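Local coordinates for protein 4-hydroxy-tetrahydrodipicolinate synthase (Methylacidiphilum fumariolicum SolV, PDB 6T3T) that probably catalyses the condensation of pyruvate with aspartate semialdehyde to 4-hydroxy-tetrahydrodipicolinate, a step of lysine biosynthesis, as a homotetramer, at residues Q4-A9 against A217-Y222; H87-A92 against S120-S125; L102-Y107 against V141-D146; D146-L151 against S172-A177; S208-R213 against V251-A256. All blocks are in the same frame, centred on the assembly; numbering follows the deposited sequence.

Contact 1: residues Q4-A9 against A217-Y222; sequences QGTYTA and ALVRLY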
# COMPACT_ATOMS: atom_id res chain seq x y z
N GLN A 4 -5.53 8.16 31.38
CA GLN A 4 -6.20 6.87 31.20
C GLN A 4 -7.68 7.11 31.02
O GLN A 4 -8.21 8.17 31.35
CB GLN A 4 -5.99 5.93 32.39
CG GLN A 4 -4.63 5.34 32.48
CD GLN A 4 -4.53 4.27 33.55
OE1 GLN A 4 -5.46 4.10 34.37
NE2 GLN A 4 -3.41 3.54 33.56
N GLY A 5 -8.35 6.13 30.43
CA GLY A 5 -9.78 6.21 30.29
C GLY A 5 -10.23 6.72 28.93
O GLY A 5 -9.54 6.52 27.93
N THR A 6 -11.37 7.39 28.90
CA THR A 6 -12.04 7.76 27.66
C THR A 6 -12.14 9.28 27.55
O THR A 6 -12.74 9.93 28.43
CB THR A 6 -13.43 7.14 27.58
OG1 THR A 6 -13.32 5.73 27.76
CG2 THR A 6 -14.06 7.46 26.20
N TYR A 7 -11.60 9.81 26.46
CA TYR A 7 -11.62 11.22 26.11
C TYR A 7 -12.38 11.39 24.81
O TYR A 7 -12.14 10.67 23.84
CB TYR A 7 -10.17 11.73 25.95
CG TYR A 7 -9.42 11.83 27.26
CD1 TYR A 7 -8.99 10.70 27.95
CD2 TYR A 7 -9.15 13.07 27.82
CE1 TYR A 7 -8.34 10.81 29.19
CE2 TYR A 7 -8.49 13.18 29.04
CZ TYR A 7 -8.08 12.06 29.71
OH TYR A 7 -7.42 12.21 30.90
N THR A 8 -13.30 12.34 24.76
CA THR A 8 -14.16 12.48 23.59
C THR A 8 -13.62 13.59 22.70
O THR A 8 -13.50 14.73 23.14
CB THR A 8 -15.60 12.78 24.06
OG1 THR A 8 -16.04 11.70 24.89
CG2 THR A 8 -16.58 12.98 22.86
N ALA A 9 -13.25 13.25 21.46
CA ALA A 9 -12.96 14.26 20.44
C ALA A 9 -14.31 14.80 19.97
O ALA A 9 -15.03 14.14 19.22
CB ALA A 9 -12.16 13.66 19.28
N ALA A 217 -17.42 2.59 29.32
CA ALA A 217 -17.51 1.32 30.03
C ALA A 217 -16.64 0.26 29.35
O ALA A 217 -16.00 -0.56 30.02
CB ALA A 217 -18.96 0.83 30.09
N LEU A 218 -16.57 0.30 28.02
CA LEU A 218 -15.73 -0.66 27.30
C LEU A 218 -14.30 -0.61 27.82
O LEU A 218 -13.69 -1.65 28.11
CB LEU A 218 -15.80 -0.39 25.80
CG LEU A 218 -15.26 -1.45 24.82
CD1 LEU A 218 -15.91 -1.34 23.45
CD2 LEU A 218 -13.78 -1.30 24.65
N VAL A 219 -13.76 0.60 27.98
CA VAL A 219 -12.38 0.73 28.43
C VAL A 219 -12.24 0.28 29.88
O VAL A 219 -11.31 -0.46 30.23
CB VAL A 219 -11.88 2.17 28.22
CG1 VAL A 219 -10.50 2.37 28.87
CG2 VAL A 219 -11.81 2.46 26.73
N ARG A 220 -13.15 0.73 30.75
CA ARG A 220 -13.11 0.36 32.16
C ARG A 220 -13.19 -1.15 32.35
O ARG A 220 -12.43 -1.72 33.13
CB ARG A 220 -14.24 1.06 32.94
CG ARG A 220 -13.99 2.52 33.19
CD ARG A 220 -15.00 3.10 34.18
NE ARG A 220 -16.37 3.15 33.64
CZ ARG A 220 -16.77 4.00 32.69
NH1 ARG A 220 -15.91 4.85 32.15
NH2 ARG A 220 -18.04 3.99 32.28
N LEU A 221 -14.10 -1.82 31.62
CA LEU A 221 -14.23 -3.27 31.70
C LEU A 221 -12.90 -3.96 31.45
O LEU A 221 -12.47 -4.81 32.24
CB LEU A 221 -15.28 -3.78 30.71
CG LEU A 221 -16.72 -3.51 31.18
CD1 LEU A 221 -17.72 -3.57 30.03
CD2 LEU A 221 -17.10 -4.46 32.32
N TYR A 222 -12.19 -3.55 30.41
CA TYR A 222 -10.92 -4.21 30.15
C TYR A 222 -9.90 -3.88 31.24
O TYR A 222 -9.21 -4.78 31.74
CB TYR A 222 -10.37 -3.87 28.75
CG TYR A 222 -9.45 -4.97 28.27
CD1 TYR A 222 -9.96 -6.09 27.63
CD2 TYR A 222 -8.09 -4.93 28.55
CE1 TYR A 222 -9.14 -7.12 27.24
CE2 TYR A 222 -7.25 -5.96 28.15
CZ TYR A 222 -7.79 -7.06 27.51
OH TYR A 222 -6.98 -8.11 27.12

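Contact 2: residues H87-A92 against S120-S125; sequences HLTKEA and SAIAAS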
# COMPACT_ATOMS: atom_id res chain seq x y z
N HIS A 87 2.16 28.87 18.89
CA HIS A 87 1.25 29.96 19.21
C HIS A 87 -0.08 29.42 19.71
O HIS A 87 -0.58 29.85 20.76
CB HIS A 87 1.05 30.86 17.99
CG HIS A 87 0.09 31.99 18.21
ND1 HIS A 87 0.39 33.08 19.01
CD2 HIS A 87 -1.16 32.21 17.74
CE1 HIS A 87 -0.64 33.91 19.03
NE2 HIS A 87 -1.59 33.41 18.27
N LEU A 88 -0.64 28.43 19.00
CA LEU A 88 -1.88 27.79 19.43
C LEU A 88 -1.73 27.15 20.80
O LEU A 88 -2.63 27.26 21.64
CB LEU A 88 -2.30 26.70 18.41
CG LEU A 88 -2.94 27.23 17.13
CD1 LEU A 88 -3.14 26.11 16.07
CD2 LEU A 88 -4.24 27.98 17.46
N THR A 89 -0.60 26.49 21.05
CA THR A 89 -0.44 25.86 22.35
C THR A 89 -0.36 26.90 23.46
O THR A 89 -0.95 26.72 24.53
CB THR A 89 0.80 24.97 22.36
OG1 THR A 89 0.64 23.96 21.36
CG2 THR A 89 0.97 24.31 23.74
N LYS A 90 0.34 28.00 23.22
CA LYS A 90 0.42 29.01 24.26
C LYS A 90 -0.95 29.62 24.52
O LYS A 90 -1.30 29.88 25.68
CB LYS A 90 1.43 30.07 23.87
CG LYS A 90 2.86 29.59 24.10
CD LYS A 90 3.86 30.38 23.26
CE LYS A 90 5.27 30.09 23.68
NZ LYS A 90 5.97 31.35 24.04
N GLU A 91 -1.75 29.81 23.48
CA GLU A 91 -3.08 30.34 23.70
C GLU A 91 -3.92 29.39 24.54
O GLU A 91 -4.66 29.83 25.43
CB GLU A 91 -3.76 30.64 22.37
CG GLU A 91 -3.09 31.79 21.64
CD GLU A 91 -3.11 33.07 22.47
OE1 GLU A 91 -4.16 33.39 23.07
OE2 GLU A 91 -2.05 33.75 22.53
N ALA A 92 -3.79 28.08 24.30
CA ALA A 92 -4.54 27.12 25.11
C ALA A 92 -4.09 27.16 26.55
O ALA A 92 -4.90 26.98 27.47
CB ALA A 92 -4.37 25.70 24.54
N SER A 120 9.83 18.69 19.81
CA SER A 120 10.69 19.19 20.89
C SER A 120 10.54 20.70 21.07
O SER A 120 10.48 21.19 22.20
CB SER A 120 12.16 18.85 20.65
OG SER A 120 12.36 17.46 20.63
N ALA A 121 10.47 21.44 19.97
CA ALA A 121 10.34 22.89 20.07
C ALA A 121 9.03 23.28 20.74
O ALA A 121 9.01 24.21 21.54
CB ALA A 121 10.45 23.53 18.69
N ILE A 122 7.93 22.58 20.41
CA ILE A 122 6.63 22.86 21.03
C ILE A 122 6.65 22.48 22.51
O ILE A 122 6.20 23.24 23.37
CB ILE A 122 5.48 22.14 20.30
CG1 ILE A 122 5.44 22.51 18.82
CG2 ILE A 122 4.13 22.45 21.01
CD1 ILE A 122 4.66 21.49 17.93
N ALA A 123 7.19 21.29 22.82
CA ALA A 123 7.28 20.87 24.21
C ALA A 123 8.06 21.88 25.05
O ALA A 123 7.66 22.21 26.17
CB ALA A 123 7.92 19.49 24.29
N ALA A 124 9.18 22.37 24.52
CA ALA A 124 10.01 23.33 25.25
C ALA A 124 9.32 24.67 25.46
O ALA A 124 9.70 25.43 26.36
CB ALA A 124 11.32 23.55 24.50
N SER A 125 8.33 25.00 24.64
CA SER A 125 7.70 26.29 24.76
C SER A 125 6.63 26.32 25.83
O SER A 125 6.16 27.41 26.17
CB SER A 125 7.09 26.72 23.43
OG SER A 125 5.94 25.94 23.18

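Contact 3: residues L102-Y107 against V141-D146; sequences LVSPYY and VDIAVD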
# COMPACT_ATOMS: atom_id res chain seq x y z
N LEU A 102 -1.21 17.18 19.92
CA LEU A 102 -0.43 17.71 18.80
C LEU A 102 -0.39 16.67 17.67
O LEU A 102 0.35 15.69 17.74
CB LEU A 102 0.98 18.09 19.25
CG LEU A 102 1.12 19.21 20.31
CD1 LEU A 102 2.57 19.33 20.83
CD2 LEU A 102 0.63 20.56 19.79
N VAL A 103 -1.20 16.87 16.63
CA VAL A 103 -1.10 16.02 15.45
C VAL A 103 0.27 16.22 14.82
O VAL A 103 0.85 17.32 14.86
CB VAL A 103 -2.21 16.37 14.44
CG1 VAL A 103 -1.92 17.73 13.78
CG2 VAL A 103 -2.35 15.26 13.37
N SER A 104 0.81 15.14 14.24
CA SER A 104 2.05 15.32 13.51
C SER A 104 1.77 16.20 12.29
O SER A 104 0.65 16.23 11.78
CB SER A 104 2.65 13.97 13.08
OG SER A 104 1.77 13.31 12.23
N PRO A 105 2.76 16.99 11.86
CA PRO A 105 2.59 17.80 10.65
C PRO A 105 2.02 16.99 9.50
O PRO A 105 2.42 15.86 9.24
CB PRO A 105 4.02 18.28 10.35
CG PRO A 105 4.63 18.43 11.70
CD PRO A 105 4.02 17.30 12.55
N TYR A 106 1.04 17.58 8.83
CA TYR A 106 0.39 17.00 7.67
C TYR A 106 0.88 17.74 6.42
O TYR A 106 1.31 18.90 6.49
CB TYR A 106 -1.14 17.11 7.82
CG TYR A 106 -1.53 18.48 8.36
CD1 TYR A 106 -1.61 19.60 7.51
CD2 TYR A 106 -1.69 18.67 9.71
CE1 TYR A 106 -1.91 20.86 8.02
CE2 TYR A 106 -1.97 19.90 10.23
CZ TYR A 106 -2.08 21.00 9.39
OH TYR A 106 -2.35 22.22 9.95
N TYR A 107 0.87 17.02 5.30
CA TYR A 107 1.09 17.56 3.95
C TYR A 107 2.57 17.85 3.62
O TYR A 107 3.02 17.50 2.52
CB TYR A 107 0.27 18.84 3.72
CG TYR A 107 0.39 19.39 2.30
CD1 TYR A 107 -0.07 18.66 1.21
CD2 TYR A 107 0.94 20.64 2.06
CE1 TYR A 107 0.03 19.17 -0.08
CE2 TYR A 107 1.03 21.16 0.77
CZ TYR A 107 0.59 20.40 -0.29
OH TYR A 107 0.68 20.91 -1.56
N VAL A 141 2.66 10.99 6.94
CA VAL A 141 3.88 10.69 7.68
C VAL A 141 3.49 9.96 8.96
O VAL A 141 2.39 10.15 9.49
CB VAL A 141 4.66 12.00 7.98
CG1 VAL A 141 4.14 12.66 9.25
CG2 VAL A 141 6.15 11.74 8.06
N ASP A 142 4.40 9.13 9.46
CA ASP A 142 4.20 8.36 10.68
C ASP A 142 5.22 8.83 11.72
O ASP A 142 6.36 9.14 11.37
CB ASP A 142 4.37 6.85 10.39
CG ASP A 142 4.15 5.96 11.62
OD1 ASP A 142 2.99 5.53 11.90
OD2 ASP A 142 5.15 5.64 12.30
N ILE A 143 4.82 8.92 12.99
CA ILE A 143 5.81 9.17 14.02
C ILE A 143 6.44 7.83 14.36
O ILE A 143 5.79 6.97 14.94
CB ILE A 143 5.22 9.83 15.27
CG1 ILE A 143 4.32 11.02 14.89
CG2 ILE A 143 6.38 10.28 16.20
CD1 ILE A 143 3.53 11.57 16.08
N ALA A 144 7.69 7.63 13.94
CA ALA A 144 8.38 6.38 14.23
C ALA A 144 8.52 6.17 15.74
O ALA A 144 8.61 7.14 16.52
CB ALA A 144 9.76 6.38 13.59
N VAL A 145 8.54 4.89 16.13
CA VAL A 145 8.69 4.49 17.53
C VAL A 145 9.96 5.09 18.12
O VAL A 145 9.96 5.57 19.26
CB VAL A 145 8.70 2.95 17.65
CG1 VAL A 145 9.12 2.52 19.06
CG2 VAL A 145 7.34 2.34 17.30
N ASP A 146 11.07 5.02 17.38
CA ASP A 146 12.31 5.58 17.89
C ASP A 146 12.18 7.08 18.10
O ASP A 146 12.70 7.62 19.09
CB ASP A 146 13.45 5.28 16.92
CG ASP A 146 14.69 6.03 17.27
OD1 ASP A 146 15.42 5.55 18.17
OD2 ASP A 146 14.93 7.11 16.66
O HOH W 1 1.41 10.81 11.84

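Contact 4: residues D146-L151 against S172-A177; sequences DTVKRL and SQLVEA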
# COMPACT_ATOMS: atom_id res chain seq x y z
N ASP A 146 11.07 5.02 17.38
CA ASP A 146 12.31 5.58 17.89
C ASP A 146 12.18 7.08 18.10
O ASP A 146 12.70 7.62 19.09
CB ASP A 146 13.45 5.28 16.92
CG ASP A 146 14.69 6.03 17.27
OD1 ASP A 146 15.42 5.55 18.17
OD2 ASP A 146 14.93 7.11 16.66
N THR A 147 11.43 7.76 17.22
CA THR A 147 11.20 9.20 17.35
C THR A 147 10.39 9.50 18.60
O THR A 147 10.71 10.43 19.34
CB THR A 147 10.49 9.76 16.12
OG1 THR A 147 11.32 9.58 14.97
CG2 THR A 147 10.17 11.27 16.28
N VAL A 148 9.32 8.73 18.84
CA VAL A 148 8.57 8.86 20.09
C VAL A 148 9.50 8.65 21.29
O VAL A 148 9.43 9.38 22.29
CB VAL A 148 7.38 7.87 20.12
CG1 VAL A 148 6.67 7.97 21.43
CG2 VAL A 148 6.41 8.13 18.98
N LYS A 149 10.37 7.64 21.23
CA LYS A 149 11.24 7.35 22.37
C LYS A 149 12.18 8.51 22.65
O LYS A 149 12.30 8.96 23.79
CB LYS A 149 12.04 6.06 22.12
CG LYS A 149 12.84 5.61 23.35
CD LYS A 149 13.54 4.26 23.11
CE LYS A 149 14.99 4.44 22.71
NZ LYS A 149 15.78 3.19 22.92
N ARG A 150 12.82 9.04 21.60
CA ARG A 150 13.74 10.18 21.77
C ARG A 150 13.00 11.40 22.30
O ARG A 150 13.52 12.13 23.16
CB ARG A 150 14.41 10.54 20.43
CG ARG A 150 15.44 9.55 19.90
CD ARG A 150 15.82 9.84 18.42
NE ARG A 150 16.41 11.18 18.27
CZ ARG A 150 16.44 11.89 17.14
NH1 ARG A 150 15.91 11.40 16.01
NH2 ARG A 150 17.00 13.10 17.14
N LEU A 151 11.80 11.65 21.78
CA LEU A 151 11.02 12.80 22.22
C LEU A 151 10.74 12.71 23.72
O LEU A 151 10.73 13.73 24.42
CB LEU A 151 9.72 12.90 21.41
CG LEU A 151 9.81 13.50 19.99
CD1 LEU A 151 8.48 13.42 19.22
CD2 LEU A 151 10.35 14.97 19.99
N SER A 172 2.45 -2.58 20.54
CA SER A 172 3.45 -3.47 21.14
C SER A 172 4.85 -2.88 21.05
O SER A 172 5.65 -3.02 21.99
CB SER A 172 3.43 -4.85 20.47
OG SER A 172 2.24 -5.54 20.77
N GLN A 173 5.20 -2.25 19.91
CA GLN A 173 6.51 -1.62 19.79
C GLN A 173 6.64 -0.43 20.75
O GLN A 173 7.70 -0.24 21.37
CB GLN A 173 6.76 -1.18 18.34
CG GLN A 173 7.15 -2.34 17.39
CD GLN A 173 6.88 -2.07 15.90
OE1 GLN A 173 6.11 -1.18 15.55
NE2 GLN A 173 7.50 -2.86 15.02
N LEU A 174 5.59 0.37 20.86
CA LEU A 174 5.64 1.52 21.76
C LEU A 174 5.82 1.08 23.21
O LEU A 174 6.62 1.68 23.96
CB LEU A 174 4.39 2.38 21.57
CG LEU A 174 4.37 3.14 20.25
CD1 LEU A 174 3.00 3.74 19.96
CD2 LEU A 174 5.46 4.21 20.28
N VAL A 175 5.09 0.04 23.65
CA VAL A 175 5.26 -0.44 25.02
C VAL A 175 6.67 -1.03 25.22
O VAL A 175 7.30 -0.79 26.25
CB VAL A 175 4.13 -1.42 25.42
CG1 VAL A 175 2.79 -0.71 25.38
CG2 VAL A 175 4.06 -2.55 24.49
N GLU A 176 7.21 -1.73 24.21
CA GLU A 176 8.61 -2.16 24.31
C GLU A 176 9.53 -0.97 24.57
O GLU A 176 10.46 -1.06 25.38
CB GLU A 176 9.11 -2.80 23.02
CG GLU A 176 9.29 -4.30 22.97
CD GLU A 176 10.11 -4.87 24.11
OE1 GLU A 176 11.35 -4.67 24.20
OE2 GLU A 176 9.50 -5.59 24.91
N ALA A 177 9.31 0.14 23.86
CA ALA A 177 10.31 1.20 23.83
C ALA A 177 10.14 2.26 24.90
O ALA A 177 11.11 2.95 25.22
CB ALA A 177 10.33 1.87 22.45

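Contact 5: residues S208-R213 against V251-A256; sequences SNLFPR and VPVKTA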
# COMPACT_ATOMS: atom_id res chain seq x y z
N SER A 208 -17.88 8.01 21.36
CA SER A 208 -18.33 8.49 22.66
C SER A 208 -19.13 9.79 22.57
O SER A 208 -19.78 10.14 23.55
CB SER A 208 -17.13 8.69 23.59
OG SER A 208 -16.18 9.60 23.05
N ASN A 209 -19.08 10.49 21.43
CA ASN A 209 -19.95 11.63 21.16
C ASN A 209 -21.41 11.22 21.24
O ASN A 209 -22.27 12.01 21.67
CB ASN A 209 -19.69 12.18 19.76
CG ASN A 209 -18.57 13.16 19.71
OD1 ASN A 209 -18.69 14.30 20.18
ND2 ASN A 209 -17.44 12.74 19.12
N LEU A 210 -21.71 10.01 20.78
CA LEU A 210 -23.04 9.47 20.71
C LEU A 210 -23.37 8.61 21.91
O LEU A 210 -24.46 8.75 22.49
CB LEU A 210 -23.20 8.64 19.43
CG LEU A 210 -23.22 9.37 18.09
CD1 LEU A 210 -22.98 8.34 16.98
CD2 LEU A 210 -24.56 10.14 17.86
N PHE A 211 -22.43 7.74 22.30
CA PHE A 211 -22.65 6.75 23.35
C PHE A 211 -21.51 6.85 24.36
O PHE A 211 -20.67 5.94 24.46
CB PHE A 211 -22.76 5.34 22.76
CG PHE A 211 -23.89 5.20 21.79
CD1 PHE A 211 -25.20 5.11 22.24
CD2 PHE A 211 -23.65 5.18 20.41
CE1 PHE A 211 -26.27 4.98 21.35
CE2 PHE A 211 -24.72 5.08 19.50
CZ PHE A 211 -26.04 4.96 19.98
N PRO A 212 -21.46 7.94 25.13
CA PRO A 212 -20.36 8.12 26.10
C PRO A 212 -20.28 7.03 27.16
O PRO A 212 -19.20 6.50 27.43
CB PRO A 212 -20.66 9.50 26.72
CG PRO A 212 -22.11 9.71 26.50
CD PRO A 212 -22.40 9.07 25.16
N ARG A 213 -21.39 6.67 27.79
CA ARG A 213 -21.31 5.64 28.83
C ARG A 213 -20.88 4.28 28.31
O ARG A 213 -20.01 3.66 28.94
CB ARG A 213 -22.64 5.49 29.57
CG ARG A 213 -22.70 6.09 30.94
CD ARG A 213 -23.94 5.60 31.69
NE ARG A 213 -23.65 5.42 33.09
CZ ARG A 213 -23.98 6.31 34.02
NH1 ARG A 213 -23.69 6.10 35.28
NH2 ARG A 213 -24.62 7.42 33.67
N VAL A 251 -18.04 13.59 9.29
CA VAL A 251 -19.34 13.62 8.62
C VAL A 251 -20.31 12.60 9.20
O VAL A 251 -21.45 12.98 9.52
CB VAL A 251 -19.18 13.46 7.09
CG1 VAL A 251 -20.55 13.50 6.46
CG2 VAL A 251 -18.30 14.55 6.51
N PRO A 252 -19.94 11.31 9.36
CA PRO A 252 -20.91 10.37 9.97
C PRO A 252 -21.30 10.74 11.40
O PRO A 252 -22.50 10.74 11.71
CB PRO A 252 -20.20 9.01 9.89
CG PRO A 252 -19.19 9.18 8.79
CD PRO A 252 -18.71 10.61 8.95
N VAL A 253 -20.34 11.04 12.27
CA VAL A 253 -20.72 11.31 13.66
C VAL A 253 -21.54 12.60 13.75
O VAL A 253 -22.51 12.68 14.51
CB VAL A 253 -19.50 11.34 14.60
CG1 VAL A 253 -18.63 12.60 14.43
CG2 VAL A 253 -19.99 11.23 16.03
N LYS A 254 -21.22 13.61 12.94
CA LYS A 254 -22.05 14.81 13.01
C LYS A 254 -23.43 14.55 12.39
O LYS A 254 -24.44 15.06 12.87
CB LYS A 254 -21.36 16.01 12.35
CG LYS A 254 -22.20 17.30 12.41
CD LYS A 254 -21.46 18.51 11.87
CE LYS A 254 -20.67 19.22 12.95
NZ LYS A 254 -20.26 20.57 12.42
N THR A 255 -23.48 13.74 11.33
CA THR A 255 -24.76 13.32 10.76
C THR A 255 -25.59 12.54 11.78
O THR A 255 -26.82 12.71 11.86
CB THR A 255 -24.52 12.47 9.51
OG1 THR A 255 -23.88 13.28 8.51
CG2 THR A 255 -25.83 11.96 8.96
N ALA A 256 -24.95 11.66 12.54
CA ALA A 256 -25.69 10.89 13.55
C ALA A 256 -26.26 11.81 14.62
O ALA A 256 -27.44 11.73 14.95
CB ALA A 256 -24.77 9.83 14.16

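Contact 1: residues Q4-A9 against A217-Y222
Val-219, on the inner side of helix 212-223, meets Thr-6 and Gly-5 on strand 5-9 and gives a compact example of how the helix after the last strand of a (beta/alpha)8 barrel packs over the junction of the first and eighth strands. Its helix follows the eighth strand, 202-205, yet packs partly on the first, and the segments come closest at Gly-5 and Val-219, whose CA atoms are 6.3 Å apart. Followed outward, the valine begins with CB, which points at the strand and lies 3.9 Å from Thr-6 OG1. There the side chain forks. With chi1 at 172°, CG1 lies anti to the valine's own backbone N and is carried over the strand backbone, 4.2 Å from Gly-5 CA. The other methyl, CG2, stands beside that N and lies 3.7 Å from Thr-6 OG1. The two beta-branched side chains cross obliquely.

Gly-5 adopts a positive phi of 97° and presents bare backbone to CG1, while its peptide groups bond to Val-201 and Val-203, joining the first strand to the eighth. Thr-6 N is taken by the carboxylate of Asp-37, and Val-203 touches both Thr-6 and Val-219. No hydrogen bond spans the two segments: helix and strand are held here by van der Waals contact alone, methyl against hydroxyl oxygen and methyl against glycine backbone, in a buried seam.

Contact 2: residues H87-A92 against S120-S125
The carbonyl oxygen of Ile-122 is gripped twice by Ser-125, through the backbone N at 3.0 Å and through OG at 2.7 Å. Both residues contact helix 82-95, the neighbour of their own helix on the outside of a TIM barrel; the two helices follow the third and fourth strands. Ser-125 turns its hydroxyl back onto its own helix because OG sits between the backbone N and carbonyl carbon (chi1 72°); the OG bond meets the carbonyl at 127° and is tilted 19° from its plane. With OG occupied in this way, CB and the backbone O are what Ser-125 offers to the other helix.

Lys-90 lays the CE methylene of its chain against Ser-125. This CE lies 3.8 Å from Ser-125 CB and equally far from Ser-125 O, on the more solvent-exposed side of the contact. Deeper in, Thr-89 and Ile-122 cross at about a right angle. The threonine hydroxyl bonds to Thr-77 OG1 and to Ala-85 O of its own helix, and both residues also rest on Leu-102 of strand 99-103. Where the two helices meet at this inner level, Ile-122 CG2 lies 3.8 Å from Thr-89 OG1.

Contact 3: residues L102-Y107 against V141-D146
Where the chain leaves strand 99-103, Ser-104 runs beside the extended segment that leads into helix 145-154, with its CA 7.2 Å from that of Ile-143. Ser-104 divides its side chain between two neighbours. CB packs against the longer branch of the isoleucine, 3.8 Å from CG1 and 3.9 Å from CD1. OG, turned to the position between the backbone N and carbonyl carbon (chi1 62°), lies 3.9 Å from Val-141 CG1 and also donates a bond of 2.6 Å to a water. That water in turn donates to Val-141 O, again at 2.6 Å, so the polar link between the segments passes through a solvent molecule. The same valine methyl, CG1, reaches 3.6 Å from Pro-105 O.

All this lies at the catalytic, C-terminal end of the TIM barrel strands. Ile-143 is held there through its backbone N by Asn-134 OD1, and its side chain is about 6 Å from that of Tyr-133, the probable proton donor and acceptor. A few residues beyond Ser-104 comes Tyr-107, predicted to belong to the proton relay. Its hydroxyl bonds to Thr-44 of a neighbouring subunit, and its ring stacks on Tyr-106 of that same subunit, as in other enzymes of this family in which the tyrosine reaches across the dimer interface.

Contact 4: residues D146-L151 against S172-A177
Neighbouring helices on the outside of the TIM barrel, those that follow the fifth and sixth strands, meet through Val-148 and Leu-174 on the inner side and Lys-149 and Ala-177 farther out. One leucine methyl, CD2, touches the valine at the fork, 4.1 Å from both CB and CG1. The valine's chi1 of 178° sets CG1 anti to its backbone N. The two side chains cross at about a right angle.

The outer pair is of another kind. Lys-149 uses only the middle of its chain: CD passes 3.5 Å from Ala-177 O and 4.1 Å from Ala-177 CB, while CG lies 3.7 Å from the same carbonyl oxygen. The chain bends about the CG-CD bond (chi3 98°), the bond that joins the two methylenes lying against Ala-177 O. The two backbones come nearest at this pair, with CA atoms 6.4 Å apart, closer than at Val-148 and Leu-174.

Between the two helices the chain passes back into the barrel as strand 158-163, part of the repeating beta-alpha-beta crossovers of the fold. Val-148 rests on Ile-161 of that strand and Leu-174 on Glu-163, so both inner side chains pack on the strand as well as on each other. On helix 168-177, Ser-172 OG bonds to His-234 of a neighbouring subunit.

Contact 5: residues S208-R213 against V251-A256
Leu-210 straddles the methyl of Ala-256: its CD1 and CD2 each lie 3.7 Å from Ala-256 CB, and CD2 also comes within 4.0 Å of Ala-256 C. One turn earlier on helix 251-259, Val-253 offers CG2, which lies 3.9 Å from Asn-209 CB and, more loosely, 4.3 Å from Leu-210 CG. The valine's chi1 of 73° puts this methyl anti to its backbone N, facing the loop. Every touching atom is carbon, and all four residues are buried.

The contact joins the loop after the eighth barrel strand to the C-terminal helices that DapA enzymes add to the TIM barrel. Asn-209 gives its CB to this packing while its ND2 bonds to Ala-9 O and Val-206 O, which tie the side chain to the barrel. Ala-256 is backed by Leu-286 of helix 276-295. Within helix 251-259, Val-251 O takes two bonds from Thr-255, from N at 2.8 Å and from OG1 at 2.6 Å, and these arrive from opposite faces of the carbonyl plane. The side chain of Val-253 is about 4 Å from that of Thr-45, a predicted pyruvate-binding residue.

How the contacts relate
Contacts 2, 3 and 4 form a continuous chain along one side of the barrel: Leu-102 CD1 of contact 3 lies 3.5 Å from Ile-122 CG2 of contact 2, and Ile-143 CG2 lies 3.5 Å from Val-148 CG2 of contact 4, which shares Asp-146 with contact 3. Contacts 1 and 5 both use helix 212-223, and the loop before it also reaches strand 5-9, where Ser-208 OG lies 2.8 Å from Thr-8 OG1, a probable hydrogen bond. Contacts 2 and 5 have centres 30 Å apart. Contact 3 contains the predicted relay residue Tyr-107; the side chain of Lys-162, the probable Schiff-base lysine, is about 9 Å from that of Ile-143 and about 11 Å from that of Thr-6.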